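Long-range contacts in chromosome partition protein Smc (Pyrococcus furiosus, PDB 3KTA), which is probably required for chromosome condensation and partitioning, binding and hydrolysing ATP in a head domain to which this N-terminal piece belongs: residues 10-15 and 43-48; 47-52 and 80-85. All coordinates share one frame; numbering follows the deposited sequence.

Contact 1 (10-15 and 43-48). With AP5 (bis(adenosine)-5'-pentaphosphate), chain E.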
loop_
_atom_site.group_PDB
_atom_site.type_symbol
_atom_site.label_atom_id
_atom_site.label_comp_id
_atom_site.label_asym_id
_atom_site.label_seq_id
_atom_site.Cartn_x
_atom_site.Cartn_y
_atom_site.Cartn_z
ATOM N N LYS A 10 -4.102 -5.471 19.613
ATOM C CA LYS A 10 -4.893 -5.706 20.815
ATOM C C LYS A 10 -5.936 -4.606 20.988
ATOM O O LYS A 10 -5.599 -3.427 21.142
ATOM C CB LYS A 10 -3.992 -5.784 22.053
ATOM C CG LYS A 10 -4.793 -6.016 23.345
ATOM C CD LYS A 10 -3.925 -6.003 24.589
ATOM C CE LYS A 10 -4.808 -6.078 25.826
ATOM N NZ LYS A 10 -4.031 -5.993 27.089
ATOM N N GLY A 11 -7.214 -4.984 20.939
ATOM C CA GLY A 11 -8.289 -4.026 21.104
ATOM C C GLY A 11 -8.408 -3.077 19.929
ATOM O O GLY A 11 -8.943 -1.967 20.051
ATOM N N PHE A 12 -7.918 -3.519 18.771
ATOM C CA PHE A 12 -7.875 -2.651 17.606
ATOM C C PHE A 12 -8.983 -2.958 16.599
ATOM O O PHE A 12 -9.035 -4.058 16.050
ATOM C CB PHE A 12 -6.509 -2.730 16.913
ATOM C CG PHE A 12 -6.363 -1.747 15.798
ATOM C CD1 PHE A 12 -5.970 -0.450 16.054
ATOM C CD2 PHE A 12 -6.686 -2.102 14.486
ATOM C CE1 PHE A 12 -5.874 0.476 15.045
ATOM C CE2 PHE A 12 -6.592 -1.177 13.463
ATOM C CZ PHE A 12 -6.175 0.110 13.732
ATOM N N LYS A 13 -9.844 -1.969 16.373
ATOM C CA LYS A 13 -11.015 -2.089 15.502
ATOM C C LYS A 13 -11.734 -3.426 15.681
ATOM O O LYS A 13 -12.114 -3.772 16.795
ATOM C CB LYS A 13 -10.642 -1.780 14.044
ATOM C CG LYS A 13 -10.053 -0.376 13.886
ATOM C CD LYS A 13 -9.859 0.043 12.430
ATOM C CE LYS A 13 -11.177 0.442 11.814
ATOM N NZ LYS A 13 -11.030 1.192 10.535
ATOM N N SER A 14 -11.949 -4.180 14.606
ATOM C CA SER A 14 -12.731 -5.414 14.714
ATOM C C SER A 14 -12.006 -6.633 15.320
ATOM O O SER A 14 -12.578 -7.727 15.389
ATOM C CB SER A 14 -13.260 -5.802 13.330
ATOM O OG SER A 14 -12.172 -6.003 12.432
ATOM N N TYR A 15 -10.762 -6.467 15.760
ATOM C CA TYR A 15 -9.952 -7.638 16.126
ATOM C C TYR A 15 -10.066 -8.175 17.560
ATOM O O TYR A 15 -9.441 -9.191 17.903
ATOM C CB TYR A 15 -8.489 -7.476 15.666
ATOM C CG TYR A 15 -8.396 -7.776 14.184
ATOM C CD1 TYR A 15 -8.219 -9.078 13.725
ATOM C CD2 TYR A 15 -8.568 -6.771 13.250
ATOM C CE1 TYR A 15 -8.178 -9.362 12.362
ATOM C CE2 TYR A 15 -8.544 -7.042 11.899
ATOM C CZ TYR A 15 -8.350 -8.334 11.461
ATOM O OH TYR A 15 -8.326 -8.591 10.111
ATOM N N GLY A 43 -4.726 -2.964 7.236
ATOM C CA GLY A 43 -4.085 -1.784 6.699
ATOM C C GLY A 43 -4.186 -0.617 7.659
ATOM O O GLY A 43 -3.233 0.141 7.815
ATOM N N ASP A 44 -5.341 -0.459 8.305
ATOM C CA ASP A 44 -5.494 0.662 9.226
ATOM C C ASP A 44 -4.576 0.511 10.442
ATOM O O ASP A 44 -4.110 1.519 10.993
ATOM C CB ASP A 44 -6.953 0.815 9.671
ATOM C CG ASP A 44 -7.867 1.199 8.529
ATOM O OD1 ASP A 44 -7.381 1.858 7.584
ATOM O OD2 ASP A 44 -9.060 0.833 8.579
ATOM N N ALA A 45 -4.306 -0.732 10.835
ATOM C CA ALA A 45 -3.368 -0.995 11.936
ATOM C C ALA A 45 -1.980 -0.488 11.572
ATOM O O ALA A 45 -1.266 0.066 12.413
ATOM C CB ALA A 45 -3.341 -2.484 12.283
ATOM N N ILE A 46 -1.601 -0.654 10.312
ATOM C CA ILE A 46 -0.321 -0.148 9.829
ATOM C C ILE A 46 -0.289 1.385 9.821
ATOM O O ILE A 46 0.662 1.987 10.313
ATOM C CB ILE A 46 0.014 -0.718 8.445
ATOM C CG1 ILE A 46 0.146 -2.242 8.542
ATOM C CG2 ILE A 46 1.285 -0.043 7.875
ATOM C CD1 ILE A 46 0.240 -2.934 7.186
ATOM N N LEU A 47 -1.328 2.016 9.275
ATOM C CA LEU A 47 -1.416 3.474 9.305
ATOM C C LEU A 47 -1.295 3.999 10.741
ATOM O O LEU A 47 -0.602 5.001 11.015
ATOM C CB LEU A 47 -2.762 3.934 8.733
ATOM C CG LEU A 47 -2.964 3.692 7.238
ATOM C CD1 LEU A 47 -4.336 4.203 6.808
ATOM C CD2 LEU A 47 -1.878 4.371 6.453
ATOM N N PHE A 48 -1.988 3.321 11.652
ATOM C CA PHE A 48 -2.061 3.748 13.052
ATOM C C PHE A 48 -0.706 3.679 13.737
ATOM O O PHE A 48 -0.249 4.660 14.342
ATOM C CB PHE A 48 -3.063 2.855 13.782
ATOM C CG PHE A 48 -3.146 3.100 15.259
ATOM C CD1 PHE A 48 -3.809 4.207 15.752
ATOM C CD2 PHE A 48 -2.597 2.191 16.149
ATOM C CE1 PHE A 48 -3.906 4.418 17.133
ATOM C CE2 PHE A 48 -2.700 2.391 17.520
ATOM C CZ PHE A 48 -3.356 3.503 18.000
HETATM P PA AP5 E . -18.916 -1.333 3.325
HETATM O O1A AP5 E . -20.161 -2.193 3.394
HETATM O O2A AP5 E . -18.922 -0.233 4.354
HETATM O O3A AP5 E . -17.563 -2.191 3.575
HETATM P PB AP5 E . -17.342 -3.662 3.014
HETATM O O1B AP5 E . -17.951 -3.791 1.632
HETATM O O2B AP5 E . -17.768 -4.720 3.994
HETATM O O3B AP5 E . -15.741 -3.468 2.977
HETATM P PG AP5 E . -14.786 -4.667 2.655
HETATM O O1G AP5 E . -15.536 -5.708 1.848
HETATM O O2G AP5 E . -13.625 -4.074 1.920
HETATM O O3G AP5 E . -14.512 -5.263 4.093
HETATM P PD AP5 E . -13.133 -5.513 4.838
HETATM O O1D AP5 E . -12.835 -6.981 4.867
HETATM O O2D AP5 E . -12.014 -4.640 4.325
HETATM O O3D AP5 E . -13.597 -5.079 6.323
HETATM P PE AP5 E . -13.016 -3.836 7.180
HETATM O O1E AP5 E . -11.560 -4.124 7.461
HETATM O O2E AP5 E . -13.341 -2.542 6.525
HETATM O O5F AP5 E . -18.684 -0.773 1.833
HETATM C C5F AP5 E . -19.316 0.381 1.309
HETATM C C4F AP5 E . -18.901 0.642 -0.140
HETATM O O4F AP5 E . -17.587 1.172 -0.159
HETATM C C3F AP5 E . -18.850 -0.618 -0.992
HETATM O O3F AP5 E . -18.971 -0.265 -2.355
HETATM C C2F AP5 E . -17.436 -1.105 -0.769
HETATM O O2F AP5 E . -16.960 -1.856 -1.865
HETATM C C1F AP5 E . -16.658 0.192 -0.598
HETATM N N9A AP5 E . -15.638 0.100 0.458
HETATM C C8A AP5 E . -15.543 -0.844 1.444
HETATM N N7A AP5 E . -14.482 -0.541 2.224
HETATM C C5A AP5 E . -13.897 0.580 1.745
HETATM C C6A AP5 E . -12.784 1.304 2.152
HETATM N N6A AP5 E . -11.995 0.840 3.125
HETATM N N1A AP5 E . -12.427 2.425 1.445
HETATM C C2A AP5 E . -13.164 2.832 0.348
HETATM N N3A AP5 E . -14.266 2.112 -0.059
HETATM C C4A AP5 E . -14.620 0.996 0.630
HETATM O O5J AP5 E . -13.837 -4.103 8.537
HETATM C C5J AP5 E . -15.155 -3.611 8.696
HETATM C C4J AP5 E . -15.660 -4.135 10.029
HETATM O O4J AP5 E . -14.843 -3.601 11.069
HETATM C C3J AP5 E . -17.094 -3.667 10.300
HETATM O O3J AP5 E . -17.851 -4.763 10.754
HETATM C C2J AP5 E . -16.901 -2.666 11.412
HETATM O O2J AP5 E . -18.051 -2.524 12.231
HETATM C C1J AP5 E . -15.689 -3.234 12.136
HETATM N N9B AP5 E . -15.110 -2.212 13.017
HETATM C C8B AP5 E . -14.508 -1.025 12.700
HETATM N N7B AP5 E . -14.150 -0.405 13.848
HETATM C C5B AP5 E . -14.529 -1.192 14.885
HETATM C C6B AP5 E . -14.430 -1.059 16.264
HETATM N N6B AP5 E . -13.976 0.070 16.797
HETATM N N1B AP5 E . -14.926 -2.059 17.058
HETATM C C2B AP5 E . -15.524 -3.184 16.531
HETATM N N3B AP5 E . -15.620 -3.308 15.161
HETATM C C4B AP5 E . -15.133 -2.325 14.372
#
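Phe-12 drives the far end of its ring against the helix that follows the phosphate-binding loop, while Lys-13, the next residue, reaches past it to Asp-44 on the same helix. With CG anti to the backbone nitrogen (chi1 -174°), the Phe-12 ring extends from the loop until its CZ lies 3.5 Å from Ala-45 CA. Ala-45 suits this place because its methyl leaves room for the ring, and its CB sits 3.7 Å from Phe-12 CE2. One turn along, Phe-48 presents a ring face to Phe-12 CE1, which comes within 3.8 Å of Phe-48 CG; the two ring planes are inclined at 47°, and the side chains run past each other in opposite senses.

Lys-13 takes a bent path. Its CG lies over one face of the Phe-12 ring, toward the rim, and a turn at chi3 (77°) swings the amine across Asp-44 at roughly a right angle. In the resulting salt bridge, 2.8 Å from Lys-13 NZ to Asp-44 OD2, the amine meets OD2 from above the carboxylate plane, tilted out of it. Lys-13 NZ also donates a hydrogen bond to Met-58 O, and Asp-44 OD2 makes a second salt bridge with Arg-59, so each group has a further polar partner.

The same lysine lines the nucleotide pocket: its CE is 3.7 Å from N7B of one of the two adenines of the bound AP5, while Ser-14 CB packs 3.5 Å from O4J of the adjoining ribose. The salt bridge thus ties a wall of this ABC-type site to the helix of the Walker A motif. The chain leaves strand 3-10 at Lys-10, and the loop that follows lies against helix 39-49, with Val-82 of strand 80-87 touching Phe-12, Ala-45 and Phe-48.

Contact 2 (47-52 and 80-85)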
loop_
_atom_site.group_PDB
_atom_site.type_symbol
_atom_site.label_atom_id
_atom_site.label_comp_id
_atom_site.label_asym_id
_atom_site.label_seq_id
_atom_site.Cartn_x
_atom_site.Cartn_y
_atom_site.Cartn_z
ATOM N N LEU A 47 -1.328 2.016 9.275
ATOM C CA LEU A 47 -1.416 3.474 9.305
ATOM C C LEU A 47 -1.295 3.999 10.741
ATOM O O LEU A 47 -0.602 5.001 11.015
ATOM C CB LEU A 47 -2.762 3.934 8.733
ATOM C CG LEU A 47 -2.964 3.692 7.238
ATOM C CD1 LEU A 47 -4.336 4.203 6.808
ATOM C CD2 LEU A 47 -1.878 4.371 6.453
ATOM N N PHE A 48 -1.988 3.321 11.652
ATOM C CA PHE A 48 -2.061 3.748 13.052
ATOM C C PHE A 48 -0.706 3.679 13.737
ATOM O O PHE A 48 -0.249 4.660 14.342
ATOM C CB PHE A 48 -3.063 2.855 13.782
ATOM C CG PHE A 48 -3.146 3.100 15.259
ATOM C CD1 PHE A 48 -3.809 4.207 15.752
ATOM C CD2 PHE A 48 -2.597 2.191 16.149
ATOM C CE1 PHE A 48 -3.906 4.418 17.133
ATOM C CE2 PHE A 48 -2.700 2.391 17.520
ATOM C CZ PHE A 48 -3.356 3.503 18.000
ATOM N N VAL A 49 -0.057 2.524 13.638
ATOM C CA VAL A 49 1.200 2.322 14.365
ATOM C C VAL A 49 2.334 3.177 13.799
ATOM O O VAL A 49 3.283 3.509 14.518
ATOM C CB VAL A 49 1.584 0.825 14.422
ATOM C CG1 VAL A 49 2.022 0.321 13.045
ATOM C CG2 VAL A 49 2.669 0.599 15.485
ATOM N N LEU A 50 2.223 3.571 12.530
ATOM C CA LEU A 50 3.236 4.414 11.895
ATOM C C LEU A 50 2.950 5.900 12.100
ATOM O O LEU A 50 3.579 6.763 11.479
ATOM C CB LEU A 50 3.356 4.095 10.398
ATOM C CG LEU A 50 3.770 2.659 10.083
ATOM C CD1 LEU A 50 3.899 2.459 8.566
ATOM C CD2 LEU A 50 5.056 2.270 10.801
ATOM N N GLY A 51 1.981 6.191 12.960
ATOM C CA GLY A 51 1.809 7.550 13.452
ATOM C C GLY A 51 0.661 8.334 12.861
ATOM O O GLY A 51 0.581 9.551 13.043
ATOM N N GLY A 52 -0.237 7.648 12.161
ATOM C CA GLY A 52 -1.368 8.309 11.534
ATOM C C GLY A 52 -2.122 9.219 12.488
ATOM O O GLY A 52 -2.553 8.797 13.559
ATOM N N ALA A 80 -6.743 0.771 22.437
ATOM C CA ALA A 80 -6.325 0.029 21.245
ATOM C C ALA A 80 -4.807 0.091 21.135
ATOM O O ALA A 80 -4.209 1.147 21.310
ATOM C CB ALA A 80 -6.975 0.614 20.003
ATOM N N GLU A 81 -4.187 -1.043 20.838
ATOM C CA GLU A 81 -2.741 -1.077 20.689
ATOM C C GLU A 81 -2.291 -1.870 19.464
ATOM O O GLU A 81 -2.807 -2.948 19.186
ATOM C CB GLU A 81 -2.113 -1.672 21.941
ATOM C CG GLU A 81 -0.607 -1.840 21.868
ATOM C CD GLU A 81 -0.044 -2.332 23.183
ATOM O OE1 GLU A 81 -0.014 -1.538 24.144
ATOM O OE2 GLU A 81 0.360 -3.507 23.251
ATOM N N VAL A 82 -1.314 -1.330 18.745
ATOM C CA VAL A 82 -0.689 -2.056 17.647
ATOM C C VAL A 82 0.817 -2.042 17.845
ATOM O O VAL A 82 1.394 -0.999 18.175
ATOM C CB VAL A 82 -1.034 -1.421 16.285
ATOM C CG1 VAL A 82 -0.349 -2.176 15.136
ATOM C CG2 VAL A 82 -2.553 -1.427 16.084
ATOM N N ALA A 83 1.434 -3.206 17.671
ATOM C CA ALA A 83 2.885 -3.296 17.603
ATOM C C ALA A 83 3.284 -3.777 16.217
ATOM O O ALA A 83 2.679 -4.704 15.672
ATOM C CB ALA A 83 3.422 -4.240 18.666
ATOM N N ILE A 84 4.298 -3.141 15.640
ATOM C CA ILE A 84 4.804 -3.552 14.344
ATOM C C ILE A 84 6.277 -3.959 14.488
ATOM O O ILE A 84 7.067 -3.257 15.138
ATOM C CB ILE A 84 4.585 -2.445 13.275
ATOM C CG1 ILE A 84 4.948 -2.970 11.877
ATOM C CG2 ILE A 84 5.374 -1.153 13.630
ATOM C CD1 ILE A 84 4.494 -2.037 10.749
ATOM N N TYR A 85 6.622 -5.118 13.944
ATOM C CA TYR A 85 7.984 -5.661 14.062
ATOM C C TYR A 85 8.671 -5.587 12.698
ATOM O O TYR A 85 8.246 -6.253 11.740
ATOM C CB TYR A 85 7.931 -7.113 14.565
ATOM C CG TYR A 85 7.424 -7.238 15.987
ATOM C CD1 TYR A 85 6.096 -6.985 16.296
ATOM C CD2 TYR A 85 8.279 -7.581 17.018
ATOM C CE1 TYR A 85 5.621 -7.082 17.602
ATOM C CE2 TYR A 85 7.817 -7.679 18.329
ATOM C CZ TYR A 85 6.490 -7.426 18.612
ATOM O OH TYR A 85 6.026 -7.527 19.914
#
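The last turn of helix 39-49 lies against strand 80-87 of the antiparallel sheet, their backbones closest where Val-49 CA and Val-82 CA stand 5.8 Å apart. A Schellman motif ends the helix: Gly-52 N bonds to Leu-47 O and Gly-51 N to Phe-48 O. Gly-51 is the C-prime residue; its positive phi (104°) would jam a side chain against the preceding carbonyl, and a CB on Gly-52 would clash with Leu-47 O. No hydrogen bond crosses between helix and strand; the meeting is one of van der Waals packing, mostly between apolar side chains, in this SMC head domain.

Alternation along the strand turns Ala-80, Val-82 and Ile-84 toward the helix, while Glu-81 points away and pairs with Arg-103 and Arg-105. Val-82 forks between two helix residues. Its CG2 reaches Phe-48 CD2 at 3.6 Å, with Val-82 CB in the plane of that ring at its edge; its CG1 meets Val-49 CB, also at 3.6 Å. Were Phe-48 replaced by an alanine, a gap would probably open beside Val-82 CG2, and Phe-12 would be left without its aromatic neighbour. The CZ end of the ring lies nearest Ala-80 O, where the short alanine side chain keeps its distance.

Beta-branched residues suit both sides, being broad close to the backbone. With Val-49 CG1 between its backbone nitrogen and carbonyl carbon (chi1 71°), CG2 extends over the strand and both methyls touch Ile-84 CG2. Leu-50 adds a looser touch through CD2 on Ile-84 CD1, whereas Val-49 CG2 settles 3.4 Å from the carbonyl oxygen of Val-82.

Overall arrangement
Both contacts are buried and both use helix 39-49, sharing Leu-47 and Phe-48, with centres about 7 Å apart. They differ in what the helix meets. Contact 1 joins it to the loop after strand 3-10 at the nucleotide pocket, and there apolar packing is combined with a salt bridge. Contact 2, nearer the centre of the chain, sets the end of the helix on strand 80-87 and has no hydrogen bond or salt bridge between its segments. Val-82 links them, its CG2 lying 3.6 Å from Phe-12 CD1, and a probable hydrogen bond from Glu-81 N to Lys-10 O joins strand 3-10, at its end, to strand 80-87. Loop, helix and strand thus pack together around Val-82 and Phe-48.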